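Local coordinates for hypothetical protein EF2904 (Enterococcus faecalis, PDB 2AZ4) that is of unknown function but has a metallo-beta-lactamase fold with two bound zinc ions and may be an RNA-binding exonuclease, at residues T10-I15 against P61-L66; A26-H31 against V155-V160; T86-S91 against V108-L113; F183-G188 against K208-L213; Q398-I403 against G416-P421. All blocks are in the same frame, centred on the assembly; numbering follows the deposited sequence.

Contact 1. Residues T10-I15 against P61-L66; sequences TFHSGI and PELKDL
His12 and Leu63 carry this contact: a methyl group of the leucine is set squarely on the imidazole. Going outward along His12, CB meets the proline ring first, 3.8 Å from Pro61 CB, with Pro61 CG just beyond. At chi1 -70° CG turns back beside the histidine's own backbone N, which brings the ring under Leu63 CD2. That methyl is nearly equidistant from all five ring atoms, the nearest being CG at 3.7 Å, and lies 3.6 Å from the ring centroid, only 6° off the normal, so this is a CH-pi contact over the centre of the face. The opposite face carries Thr10 CG2, displaced toward the rim, and the imidazole is thus held between two methyls. At the tip, NE2 is hydrogen-bonded to Glu24 OE1, which helps fix the rotation of a ring already sandwiched between the two methyls.

Ser13 adds to the grip, its CB resting 3.9 Å from Pro61 CD. His12 and Ser13 both point toward the 61-66 segment, consistent with the classic beta bulge they form opposite Val22. Ser13 OG is hydrogen-bonded to Gly20 O and Glu39 OE2, outside the two segments. No hydrogen bond crosses between the segments; the join is made by van der Waals contact.

In the fold, strand 7-13 lies between strands 22-27 and 426-428 of its sheet, and the loop following helix 51-56 runs over it. Phe33 of strand 30-34 touches both His12 and Leu63, and Leu66 packs on it too.

Contact 2. Residues A26-H31 against V155-V160; sequences AYKDAH and VGEISV
The phenol ring of Tyr27 meets Glu157 here: Lys28 CG lies over one face toward the rim, while Glu157 CB approaches obliquely, 3.9 Å from Tyr27 CE2, with the carboxylate plane turned 87° to the ring. A chi1 of -177° swings the tyrosine ring away from its own N, toward Glu157. Two tight beta hairpins meet in this place, each with a type II' turn, Tyr27 to Ala30 and Val155 to Ile158. They belong to facing sheets of the metallo-beta-lactamase sandwich and bring the two sheets together here, away from the metal site. Lys28 and Gly156 occupy the equivalent positive-phi corner of their turns.

At the outer rim the extended Lys28 chain reaches Glu157, and NZ gives OE2 a salt bridge of 2.9 Å through the syn lone pair. The two chains cross at a slant, which also brings Lys28 CD close to the same oxygen.

Deeper in, the contact is apolar. Ala30 CB sits 3.4 Å from Val155 O and 4.1 Å from Val155 CG1, and it touches the bare CA of Gly156. Ile158 CD1 touches the carbonyl group of Ala30, and CG1 of the same isoleucine meets Tyr27 CB at 4.1 Å. Pro180 covers both Tyr27 and Glu157 from the loop between strands 173-179 and 182-186.

One water ties the two turns together: it donates to Tyr27 O at 2.9 Å and accepts from Glu157 N at 2.9 Å.

Contact 3. Residues T86-S91 against V108-L113; sequences TAVFLS and VPLYTL
Val88 and its neighbours bond directly to the segment holding Leu110 and Tyr111, as in any parallel pair of strands. Val88 N donates to Pro109 O at 3.0 Å, Val88 O accepts from Tyr111 N at 2.8 Å, and Leu90 N reaches Tyr111 O at 2.9 Å. A fourth bond comes from a side chain: Thr112 OG1 gives its proton to Leu90 O at 2.7 Å, tilted 26° from the carbonyl plane. With OG1 anti to the backbone N (chi1 -163°), the hydroxyl lies alongside Leu90 and carries the ladder on after the backbone bonds stop.

On one face of the sheet Phe89 and Tyr111 point the same way. Their planes are 23° apart, but the rings are slid so far that they barely overlap; the closer touch is Phe89 CD1 on Tyr111 CB at 3.5 Å. Ala87 CB meets the edge of the tyrosine ring, in its plane, at CE2. The other face is aliphatic, with Val88 CG1 3.7 Å from Leu110 CD1 and Val108 CG1 packed on Thr86 CG2.

Further out, Leu113 N donates to a water lying near Ser91 O, and Ser91 N is held by Asp35 OD1.

The two strands belong to a beta-alpha-beta unit whose connection holds the zinc ligands His92, His94, Asp96 and His97. Strand 30-34 flanks strand 85-89, and strand 145-147 flanks 110-113. Ile153 of the facing sheet packs on both rings, and Leu113 is the N-cap of helix 114-123.

Contact 4. Residues F183-G188 against K208-L213; sequences FITYTG and KHTELL
Thr210 packs on Phe183 at one end of this contact. The threonine lies over one face of the phenyl ring, CB 4.0 Å from the centroid and OG1 above its centre, while Lys208 O comes to the ring edge in plane. A chi1 of -170° swings OG1 away from its own N, and there it also meets Thr185 OG1 at 2.9 Å, in a hydrogen bond either hydroxyl could donate. Phe183 O lies 3.0 Å from Thr210 OG1 and accepts a hydrogen bond from Glu211 N at 2.9 Å.

Packing is tightest on the next residues. Thr185 N bonds to Leu212 O at 2.8 Å, and Ile184 CG2 presses on Leu212 CB at 3.5 Å, closer than carbons usually come. Leu213 CD1 touches two threonine methyls, 3.7 Å from Thr187 CG2 and slightly farther from Thr185 CG2.

The outer side is looser. Glu211 OE1 makes just a weak, bent bond to Phe183 N, while its OE2 turns to His182 ND1. Lys208 NZ is hydrogen-bonded to Leu394 O.

This is a beta-alpha-beta unit: helix 197-207 links two parallel neighbours, and its Phe203 covers Thr185 and Thr187. Strand 173-179 borders 182-186, strand 399-403 borders 212-216, and strand 182-186 runs on toward the zinc ligand Asp189.

Contact 5. Residues Q398-I403 against G416-P421; sequences QVLVPI and GERILP
The short edge strand 417-418 and its inner neighbour 399-403 meet here in parallel, in one sheet of the sandwich, from Val399 beside Glu417 to Leu400 beside Arg418. Three backbone bonds hold the pair. Glu417 N donates to Gln398 O at 2.8 Å, Leu400 N to Glu417 O at 3.0 Å and Ile419 N to Leu400 O at 2.9 Å. The middle one comes in tilted 32° from the carbonyl plane; Asn413 ND2 shares the same oxygen.

Beyond Ile419 the ladder stops, since the proline nitrogen of Pro402 has no hydrogen to give. Its CD lies instead 3.3 Å from Ile419 O, and Pro421 CD makes a similar approach to Pro402 O. These prolines turn the end of the contact apolar: Pro421 CG touches Val401 CG1 at 3.6 Å, and Pro402 CG rests on Leu420 CD2 at 3.8 Å. Val401 CG1 is able to do this because a chi1 of -174° directs it opposite its own amide nitrogen. On the same face of the sheet Val399 CG1 packs on Ile419 CD1 at 3.9 Å.

Arg418 contributes aliphatic carbon, its CG close to Leu400 O and to Pro402 CD. The guanidinium turns away, where NH1 is held by the carbonyls of Glu409 and Leu411. Glu417 bends back so that OE1 accepts from Arg418 N.

Phe11, from the facing sheet, packs on Val401, Ile403 and Pro421. A strand ending at a histidine that binds zinc, here His404 directly after Ile403, is characteristic of the metallo-beta-lactamase fold.

Contacts 1 and 3 share one sheet, contacts 4 and 5 the facing one, and contact 2 bridges the two at the end far from the metals. Contacts 4 and 5 are closest, centres 10 Å apart, joined by probable hydrogen bonds Leu213 N to Val399 O (2.9 Å) and Val401 N to Leu213 O (2.8 Å). Contact 2 continues into contact 3 (centres 13 Å apart), with Val155 CG2 3.7 Å from Ala87 CB. Leu66 CD1 of contact 1 touches Thr86 CG2 of contact 3 at 3.6 Å. Four contacts come near the metal site: the side chains of Thr187 and Ile403 lie about 9 Å from a zinc ion, Leu90 about 10 Å, Ser13 about 13 Å.

Contact 1. Residues T10-I15 against P61-L66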
# COMPACT_ATOMS: atom_id res chain seq x y z
N THR A 10 14.59 11.73 12.64
CA THR A 10 14.81 10.56 13.48
C THR A 10 14.16 9.36 12.84
O THR A 10 12.98 9.40 12.50
CB THR A 10 14.18 10.67 14.88
OG1 THR A 10 14.57 11.89 15.51
CG2 THR A 10 14.63 9.50 15.77
N PHE A 11 14.93 8.28 12.72
CA PHE A 11 14.46 7.03 12.14
C PHE A 11 14.02 6.07 13.24
O PHE A 11 14.77 5.18 13.67
CB PHE A 11 15.52 6.43 11.21
CG PHE A 11 15.84 7.33 10.05
CD1 PHE A 11 15.17 7.19 8.82
CD2 PHE A 11 16.78 8.37 10.20
CE1 PHE A 11 15.43 8.06 7.77
CE2 PHE A 11 17.04 9.25 9.15
CZ PHE A 11 16.37 9.10 7.92
N HIS A 12 12.80 6.30 13.71
CA HIS A 12 12.25 5.56 14.84
C HIS A 12 12.06 4.08 14.59
O HIS A 12 12.26 3.29 15.49
CB HIS A 12 10.90 6.18 15.27
CG HIS A 12 11.04 7.54 15.91
ND1 HIS A 12 11.63 7.72 17.14
CD2 HIS A 12 10.64 8.77 15.50
CE1 HIS A 12 11.59 9.00 17.47
NE2 HIS A 12 11.02 9.66 16.48
N SER A 13 11.68 3.71 13.36
CA SER A 13 11.19 2.36 13.10
C SER A 13 11.26 2.01 11.63
O SER A 13 11.30 2.88 10.78
CB SER A 13 9.73 2.27 13.57
OG SER A 13 9.24 0.95 13.57
N GLY A 14 11.24 0.72 11.32
CA GLY A 14 11.17 0.31 9.91
C GLY A 14 12.49 0.10 9.20
O GLY A 14 12.52 -0.08 7.98
N ILE A 15 13.57 0.09 9.97
CA ILE A 15 14.93 -0.05 9.41
C ILE A 15 15.36 -1.51 9.22
O ILE A 15 15.33 -2.31 10.15
CB ILE A 15 15.99 0.67 10.28
CG1 ILE A 15 15.68 2.16 10.44
CG2 ILE A 15 17.46 0.39 9.75
CD1 ILE A 15 15.77 2.99 9.16
N PRO A 61 7.69 1.80 17.54
CA PRO A 61 8.68 2.49 18.35
C PRO A 61 8.09 3.09 19.63
O PRO A 61 6.88 3.34 19.69
CB PRO A 61 9.16 3.61 17.42
CG PRO A 61 7.93 3.97 16.62
CD PRO A 61 7.17 2.65 16.45
N GLU A 62 8.95 3.35 20.62
CA GLU A 62 8.63 4.17 21.78
C GLU A 62 8.50 5.60 21.33
O GLU A 62 9.44 6.14 20.73
CB GLU A 62 9.76 4.08 22.81
CG GLU A 62 9.94 2.72 23.43
CD GLU A 62 9.30 2.59 24.83
OE1 GLU A 62 9.61 1.60 25.51
OE2 GLU A 62 8.50 3.47 25.26
N LEU A 63 7.36 6.23 21.59
CA LEU A 63 7.14 7.59 21.10
C LEU A 63 6.49 8.42 22.19
O LEU A 63 5.62 7.94 22.90
CB LEU A 63 6.27 7.60 19.83
CG LEU A 63 6.79 6.99 18.51
CD1 LEU A 63 5.67 6.92 17.45
CD2 LEU A 63 7.97 7.75 17.96
N LYS A 64 6.92 9.67 22.31
CA LYS A 64 6.42 10.50 23.39
C LYS A 64 5.24 11.30 22.88
O LYS A 64 5.34 11.94 21.84
CB LYS A 64 7.52 11.43 23.91
CG LYS A 64 7.06 12.38 25.01
CD LYS A 64 8.16 13.40 25.33
CE LYS A 64 7.59 14.62 26.05
NZ LYS A 64 6.62 15.39 25.21
N ASP A 65 4.14 11.26 23.64
CA ASP A 65 2.95 12.09 23.39
C ASP A 65 2.46 12.03 21.94
O ASP A 65 2.23 13.05 21.29
CB ASP A 65 3.21 13.54 23.82
CG ASP A 65 3.20 13.71 25.33
OD1 ASP A 65 2.29 13.18 26.03
OD2 ASP A 65 4.11 14.40 25.85
N LEU A 66 2.32 10.81 21.44
CA LEU A 66 1.79 10.55 20.11
C LEU A 66 0.72 9.45 20.16
O LEU A 66 -0.29 9.55 19.46
CB LEU A 66 2.93 10.20 19.13
CG LEU A 66 2.60 10.31 17.63
CD1 LEU A 66 2.40 11.74 17.15
CD2 LEU A 66 3.63 9.62 16.74

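Contact 2. Residues A26-H31 against V155-V160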
# COMPACT_ATOMS: atom_id res chain seq x y z
N ALA A 26 11.50 17.12 12.98
CA ALA A 26 11.23 18.14 14.01
C ALA A 26 12.00 19.44 13.78
O ALA A 26 13.17 19.43 13.39
CB ALA A 26 11.55 17.59 15.37
N TYR A 27 11.31 20.54 14.06
CA TYR A 27 11.82 21.90 13.94
C TYR A 27 11.08 22.80 14.92
O TYR A 27 9.85 22.92 14.85
CB TYR A 27 11.61 22.45 12.52
CG TYR A 27 12.21 23.83 12.34
CD1 TYR A 27 13.59 23.99 12.17
CD2 TYR A 27 11.40 24.97 12.32
CE1 TYR A 27 14.15 25.25 12.00
CE2 TYR A 27 11.96 26.24 12.17
CZ TYR A 27 13.34 26.37 11.99
OH TYR A 27 13.90 27.61 11.81
N LYS A 28 11.85 23.44 15.80
CA LYS A 28 11.33 24.27 16.91
C LYS A 28 10.28 23.48 17.70
O LYS A 28 10.55 22.37 18.12
CB LYS A 28 10.82 25.63 16.43
CG LYS A 28 11.90 26.58 15.93
CD LYS A 28 11.26 27.87 15.46
CE LYS A 28 12.25 29.01 15.37
NZ LYS A 28 11.58 30.25 14.86
N ASP A 29 9.09 24.05 17.88
CA ASP A 29 8.03 23.36 18.61
C ASP A 29 7.05 22.58 17.72
O ASP A 29 5.90 22.30 18.13
CB ASP A 29 7.28 24.33 19.53
CG ASP A 29 6.65 25.48 18.79
OD1 ASP A 29 6.80 25.59 17.55
OD2 ASP A 29 6.00 26.30 19.48
N ALA A 30 7.49 22.22 16.52
CA ALA A 30 6.67 21.37 15.67
C ALA A 30 7.39 20.08 15.25
O ALA A 30 8.63 20.04 15.13
CB ALA A 30 6.16 22.14 14.43
N HIS A 31 6.60 19.03 15.07
CA HIS A 31 7.14 17.80 14.50
C HIS A 31 6.09 17.03 13.72
O HIS A 31 4.89 17.11 14.03
CB HIS A 31 7.90 16.93 15.54
CG HIS A 31 7.08 16.40 16.68
ND1 HIS A 31 5.79 16.80 16.94
CD2 HIS A 31 7.40 15.51 17.65
CE1 HIS A 31 5.34 16.17 18.01
NE2 HIS A 31 6.29 15.37 18.45
N VAL A 155 2.64 22.83 9.59
CA VAL A 155 2.65 22.31 10.96
C VAL A 155 3.75 23.13 11.61
O VAL A 155 4.94 22.86 11.38
CB VAL A 155 3.00 20.79 10.98
CG1 VAL A 155 3.17 20.26 12.41
CG2 VAL A 155 1.95 19.99 10.21
N GLY A 156 3.35 24.15 12.36
CA GLY A 156 4.29 25.19 12.79
C GLY A 156 5.02 25.74 11.57
O GLY A 156 4.39 26.08 10.57
N GLU A 157 6.34 25.77 11.64
CA GLU A 157 7.15 26.24 10.52
C GLU A 157 7.59 25.12 9.57
O GLU A 157 8.43 25.35 8.70
CB GLU A 157 8.34 27.02 11.05
CG GLU A 157 7.94 28.36 11.62
CD GLU A 157 9.16 29.23 11.93
OE1 GLU A 157 9.87 29.64 10.97
OE2 GLU A 157 9.40 29.48 13.13
N ILE A 158 7.04 23.92 9.74
CA ILE A 158 7.23 22.86 8.77
C ILE A 158 6.14 22.89 7.71
O ILE A 158 4.95 22.94 8.03
CB ILE A 158 7.23 21.44 9.42
CG1 ILE A 158 8.07 21.40 10.69
CG2 ILE A 158 7.71 20.40 8.41
CD1 ILE A 158 7.99 20.06 11.41
N SER A 159 6.55 22.84 6.46
CA SER A 159 5.62 22.82 5.34
C SER A 159 5.73 21.48 4.60
O SER A 159 6.83 21.02 4.28
CB SER A 159 5.93 24.00 4.41
OG SER A 159 5.62 23.69 3.07
N VAL A 160 4.60 20.82 4.39
CA VAL A 160 4.60 19.47 3.82
C VAL A 160 3.70 19.49 2.60
O VAL A 160 2.51 19.81 2.69
CB VAL A 160 4.10 18.39 4.82
CG1 VAL A 160 4.18 16.98 4.20
CG2 VAL A 160 4.85 18.45 6.14
O HOH W 1 7.99 24.94 13.87

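Contact 3. Residues T86-S91 against V108-L113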
# COMPACT_ATOMS: atom_id res chain seq x y z
N THR A 86 1.82 19.02 16.11
CA THR A 86 2.15 17.65 15.78
C THR A 86 1.21 17.23 14.67
O THR A 86 0.04 17.62 14.68
CB THR A 86 1.95 16.71 16.99
OG1 THR A 86 2.70 17.19 18.13
CG2 THR A 86 2.40 15.28 16.63
N ALA A 87 1.71 16.42 13.73
CA ALA A 87 0.83 15.84 12.71
C ALA A 87 1.44 14.59 12.13
O ALA A 87 2.67 14.40 12.16
CB ALA A 87 0.55 16.86 11.57
N VAL A 88 0.58 13.74 11.56
CA VAL A 88 1.05 12.49 11.00
C VAL A 88 0.55 12.43 9.56
O VAL A 88 -0.58 12.82 9.27
CB VAL A 88 0.59 11.22 11.82
CG1 VAL A 88 1.01 9.91 11.13
CG2 VAL A 88 1.13 11.21 13.23
N PHE A 89 1.40 11.92 8.68
CA PHE A 89 1.06 11.78 7.27
C PHE A 89 1.15 10.33 6.88
O PHE A 89 2.00 9.57 7.41
CB PHE A 89 2.00 12.64 6.41
CG PHE A 89 1.86 14.09 6.65
CD1 PHE A 89 1.08 14.88 5.79
CD2 PHE A 89 2.48 14.70 7.73
CE1 PHE A 89 0.93 16.26 6.03
CE2 PHE A 89 2.33 16.08 7.99
CZ PHE A 89 1.54 16.86 7.14
N LEU A 90 0.31 9.94 5.93
CA LEU A 90 0.24 8.56 5.49
C LEU A 90 0.39 8.51 3.96
O LEU A 90 -0.46 9.01 3.23
CB LEU A 90 -1.11 7.98 5.95
CG LEU A 90 -1.60 6.59 5.67
CD1 LEU A 90 -0.56 5.50 6.01
CD2 LEU A 90 -2.95 6.36 6.39
N SER A 91 1.49 7.91 3.51
CA SER A 91 1.83 7.88 2.10
C SER A 91 0.75 7.16 1.29
O SER A 91 0.36 7.63 0.24
CB SER A 91 3.23 7.26 1.85
OG SER A 91 3.26 5.83 1.96
N VAL A 108 -4.33 14.29 17.52
CA VAL A 108 -3.29 14.58 16.52
C VAL A 108 -3.91 14.37 15.13
O VAL A 108 -4.45 13.32 14.88
CB VAL A 108 -2.05 13.67 16.72
CG1 VAL A 108 -1.02 13.87 15.59
CG2 VAL A 108 -1.42 13.96 18.08
N PRO A 109 -3.85 15.39 14.24
CA PRO A 109 -4.37 15.19 12.89
C PRO A 109 -3.57 14.21 12.06
O PRO A 109 -2.34 14.13 12.19
CB PRO A 109 -4.29 16.57 12.25
CG PRO A 109 -3.21 17.31 13.06
CD PRO A 109 -3.37 16.77 14.45
N LEU A 110 -4.27 13.51 11.17
CA LEU A 110 -3.70 12.48 10.32
C LEU A 110 -4.10 12.84 8.89
O LEU A 110 -5.30 12.97 8.57
CB LEU A 110 -4.24 11.09 10.70
CG LEU A 110 -3.88 9.88 9.81
CD1 LEU A 110 -2.38 9.67 9.79
CD2 LEU A 110 -4.57 8.58 10.30
N TYR A 111 -3.08 13.03 8.05
CA TYR A 111 -3.24 13.59 6.70
C TYR A 111 -2.91 12.54 5.68
O TYR A 111 -1.95 11.78 5.82
CB TYR A 111 -2.33 14.82 6.46
CG TYR A 111 -2.65 16.03 7.31
CD1 TYR A 111 -3.70 16.91 6.96
CD2 TYR A 111 -1.94 16.29 8.47
CE1 TYR A 111 -4.00 18.00 7.73
CE2 TYR A 111 -2.22 17.38 9.25
CZ TYR A 111 -3.24 18.23 8.88
OH TYR A 111 -3.53 19.30 9.65
N THR A 112 -3.68 12.51 4.61
CA THR A 112 -3.42 11.57 3.56
C THR A 112 -4.16 12.07 2.32
O THR A 112 -4.98 12.95 2.44
CB THR A 112 -3.81 10.11 3.96
OG1 THR A 112 -3.18 9.20 3.06
CG2 THR A 112 -5.32 9.89 3.97
N LEU A 113 -3.86 11.54 1.14
CA LEU A 113 -4.71 11.93 0.02
C LEU A 113 -6.10 11.33 0.23
O LEU A 113 -6.23 10.23 0.78
CB LEU A 113 -4.13 11.53 -1.33
CG LEU A 113 -2.86 12.30 -1.79
CD1 LEU A 113 -2.40 11.77 -3.10
CD2 LEU A 113 -3.07 13.84 -1.88
O HOH W 2 -1.81 9.47 0.33

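Contact 4. Residues F183-G188 against K208-L213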
# COMPACT_ATOMS: atom_id res chain seq x y z
N PHE A 183 15.15 21.27 2.80
CA PHE A 183 14.21 20.65 1.89
C PHE A 183 14.57 19.18 1.83
O PHE A 183 15.66 18.82 1.36
CB PHE A 183 14.34 21.29 0.49
CG PHE A 183 13.59 20.56 -0.61
CD1 PHE A 183 12.36 19.95 -0.36
CD2 PHE A 183 14.11 20.51 -1.90
CE1 PHE A 183 11.68 19.26 -1.37
CE2 PHE A 183 13.42 19.85 -2.92
CZ PHE A 183 12.21 19.22 -2.67
N ILE A 184 13.66 18.34 2.33
CA ILE A 184 13.87 16.89 2.33
C ILE A 184 12.64 16.18 1.72
O ILE A 184 11.59 16.77 1.59
CB ILE A 184 14.23 16.36 3.72
CG1 ILE A 184 13.05 16.46 4.69
CG2 ILE A 184 15.47 17.11 4.26
CD1 ILE A 184 13.32 15.80 6.02
N THR A 185 12.81 14.93 1.32
CA THR A 185 11.82 14.24 0.53
C THR A 185 11.70 12.80 0.97
O THR A 185 12.71 12.13 1.16
CB THR A 185 12.21 14.28 -0.97
OG1 THR A 185 12.32 15.65 -1.40
CG2 THR A 185 11.18 13.57 -1.81
N TYR A 186 10.45 12.34 1.13
CA TYR A 186 10.13 10.97 1.49
C TYR A 186 9.35 10.39 0.32
O TYR A 186 8.30 10.91 -0.02
CB TYR A 186 9.26 10.97 2.74
CG TYR A 186 8.71 9.61 3.09
CD1 TYR A 186 9.56 8.51 3.28
CD2 TYR A 186 7.33 9.41 3.19
CE1 TYR A 186 9.04 7.25 3.61
CE2 TYR A 186 6.80 8.16 3.51
CZ TYR A 186 7.65 7.09 3.73
OH TYR A 186 7.14 5.85 4.05
N THR A 187 9.86 9.34 -0.31
CA THR A 187 9.25 8.85 -1.56
C THR A 187 7.94 8.08 -1.34
O THR A 187 7.12 7.99 -2.26
CB THR A 187 10.20 7.91 -2.38
OG1 THR A 187 10.56 6.77 -1.59
CG2 THR A 187 11.44 8.66 -2.81
N GLY A 188 7.78 7.52 -0.15
CA GLY A 188 6.78 6.50 0.08
C GLY A 188 7.18 5.31 -0.78
O GLY A 188 8.38 5.11 -1.04
N LYS A 208 13.61 17.57 -7.33
CA LYS A 208 14.94 17.88 -7.87
C LYS A 208 15.82 18.57 -6.80
O LYS A 208 15.38 19.54 -6.19
CB LYS A 208 14.80 18.81 -9.07
CG LYS A 208 16.04 18.92 -9.96
CD LYS A 208 15.97 17.96 -11.14
CE LYS A 208 17.36 17.80 -11.75
NZ LYS A 208 17.37 16.78 -12.84
N HIS A 209 17.03 18.07 -6.58
CA HIS A 209 18.05 18.75 -5.75
C HIS A 209 17.71 18.76 -4.26
O HIS A 209 18.25 19.58 -3.49
CB HIS A 209 18.29 20.19 -6.25
CG HIS A 209 18.76 20.27 -7.67
ND1 HIS A 209 18.37 21.28 -8.53
CD2 HIS A 209 19.61 19.48 -8.38
CE1 HIS A 209 18.94 21.10 -9.71
NE2 HIS A 209 19.71 20.02 -9.63
N THR A 210 16.82 17.86 -3.84
CA THR A 210 16.47 17.76 -2.43
C THR A 210 17.71 17.47 -1.58
O THR A 210 18.59 16.72 -2.00
CB THR A 210 15.35 16.71 -2.16
OG1 THR A 210 14.90 16.84 -0.80
CG2 THR A 210 15.82 15.30 -2.39
N GLU A 211 17.77 18.04 -0.39
CA GLU A 211 18.94 17.84 0.48
C GLU A 211 19.00 16.45 1.06
O GLU A 211 20.06 15.94 1.36
CB GLU A 211 18.92 18.81 1.64
CG GLU A 211 18.93 20.23 1.20
CD GLU A 211 18.69 21.19 2.33
OE1 GLU A 211 18.07 22.25 2.05
OE2 GLU A 211 19.12 20.88 3.48
N LEU A 212 17.84 15.83 1.23
CA LEU A 212 17.81 14.51 1.82
C LEU A 212 16.64 13.73 1.24
O LEU A 212 15.47 14.05 1.51
CB LEU A 212 17.70 14.64 3.34
CG LEU A 212 17.90 13.36 4.15
CD1 LEU A 212 19.40 13.09 4.37
CD2 LEU A 212 17.18 13.52 5.47
N LEU A 213 16.97 12.71 0.44
CA LEU A 213 16.00 11.84 -0.19
C LEU A 213 15.88 10.53 0.57
O LEU A 213 16.78 9.69 0.50
CB LEU A 213 16.39 11.58 -1.65
CG LEU A 213 15.48 10.65 -2.48
CD1 LEU A 213 14.11 11.25 -2.54
CD2 LEU A 213 16.03 10.49 -3.90

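Contact 5. Residues Q398-I403 against G416-P421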
# COMPACT_ATOMS: atom_id res chain seq x y z
N GLN A 398 21.23 15.44 -2.90
CA GLN A 398 22.49 15.80 -2.28
C GLN A 398 22.92 14.68 -1.34
O GLN A 398 24.09 14.28 -1.30
CB GLN A 398 22.36 17.12 -1.55
CG GLN A 398 22.07 18.31 -2.46
CD GLN A 398 21.79 19.58 -1.69
OE1 GLN A 398 22.57 19.97 -0.83
NE2 GLN A 398 20.67 20.22 -1.98
N VAL A 399 21.95 14.17 -0.58
CA VAL A 399 22.15 13.04 0.31
C VAL A 399 21.00 12.05 0.10
O VAL A 399 19.83 12.44 0.10
CB VAL A 399 22.19 13.44 1.80
CG1 VAL A 399 22.51 12.22 2.65
CG2 VAL A 399 23.22 14.58 2.07
N LEU A 400 21.35 10.78 -0.07
CA LEU A 400 20.39 9.70 -0.26
C LEU A 400 20.33 8.84 1.00
O LEU A 400 21.39 8.44 1.53
CB LEU A 400 20.82 8.85 -1.47
CG LEU A 400 19.94 7.89 -2.31
CD1 LEU A 400 20.47 6.48 -2.26
CD2 LEU A 400 18.41 7.96 -2.10
N VAL A 401 19.11 8.55 1.48
CA VAL A 401 18.93 7.64 2.59
C VAL A 401 18.07 6.44 2.17
O VAL A 401 16.84 6.58 2.11
CB VAL A 401 18.22 8.34 3.80
CG1 VAL A 401 18.17 7.42 5.03
CG2 VAL A 401 18.88 9.63 4.14
N PRO A 402 18.68 5.26 1.86
CA PRO A 402 17.82 4.11 1.62
C PRO A 402 17.02 3.71 2.86
O PRO A 402 17.55 3.71 3.99
CB PRO A 402 18.81 3.01 1.24
CG PRO A 402 20.05 3.76 0.76
CD PRO A 402 20.10 4.92 1.67
N ILE A 403 15.74 3.40 2.63
CA ILE A 403 14.83 2.90 3.65
C ILE A 403 13.92 1.88 2.98
O ILE A 403 14.00 1.71 1.77
CB ILE A 403 13.96 4.01 4.27
CG1 ILE A 403 13.15 4.74 3.16
CG2 ILE A 403 14.82 4.93 5.13
CD1 ILE A 403 12.12 5.72 3.68
N GLY A 416 25.88 12.61 -5.04
CA GLY A 416 26.19 13.17 -3.72
C GLY A 416 26.55 12.10 -2.73
O GLY A 416 27.21 11.12 -3.08
N GLU A 417 26.11 12.29 -1.50
CA GLU A 417 26.46 11.39 -0.41
C GLU A 417 25.33 10.42 -0.10
O GLU A 417 24.24 10.50 -0.69
CB GLU A 417 26.87 12.19 0.84
CG GLU A 417 28.38 12.50 0.94
CD GLU A 417 29.24 11.30 1.40
OE1 GLU A 417 28.68 10.20 1.70
OE2 GLU A 417 30.49 11.46 1.47
N ARG A 418 25.60 9.48 0.80
CA ARG A 418 24.63 8.48 1.22
C ARG A 418 24.75 8.22 2.71
O ARG A 418 25.86 8.20 3.25
CB ARG A 418 24.83 7.19 0.44
CG ARG A 418 23.79 6.12 0.75
CD ARG A 418 24.01 4.91 -0.11
NE ARG A 418 25.21 4.17 0.28
CZ ARG A 418 25.63 3.05 -0.31
NH1 ARG A 418 24.95 2.53 -1.33
NH2 ARG A 418 26.72 2.44 0.13
N ILE A 419 23.60 8.01 3.35
CA ILE A 419 23.52 7.60 4.75
C ILE A 419 22.70 6.33 4.84
O ILE A 419 21.57 6.29 4.35
CB ILE A 419 22.83 8.67 5.63
CG1 ILE A 419 23.72 9.91 5.75
CG2 ILE A 419 22.49 8.10 7.01
CD1 ILE A 419 23.04 11.10 6.40
N LEU A 420 23.27 5.30 5.45
CA LEU A 420 22.57 4.07 5.72
C LEU A 420 22.16 4.12 7.18
O LEU A 420 23.01 3.98 8.07
CB LEU A 420 23.45 2.85 5.45
CG LEU A 420 24.08 2.71 4.06
CD1 LEU A 420 24.93 1.48 4.00
CD2 LEU A 420 23.03 2.70 2.95
N PRO A 421 20.85 4.34 7.44
CA PRO A 421 20.40 4.62 8.80
C PRO A 421 20.29 3.36 9.65
O PRO A 421 20.11 2.25 9.13
CB PRO A 421 19.02 5.25 8.59
CG PRO A 421 18.51 4.64 7.33
CD PRO A 421 19.73 4.32 6.47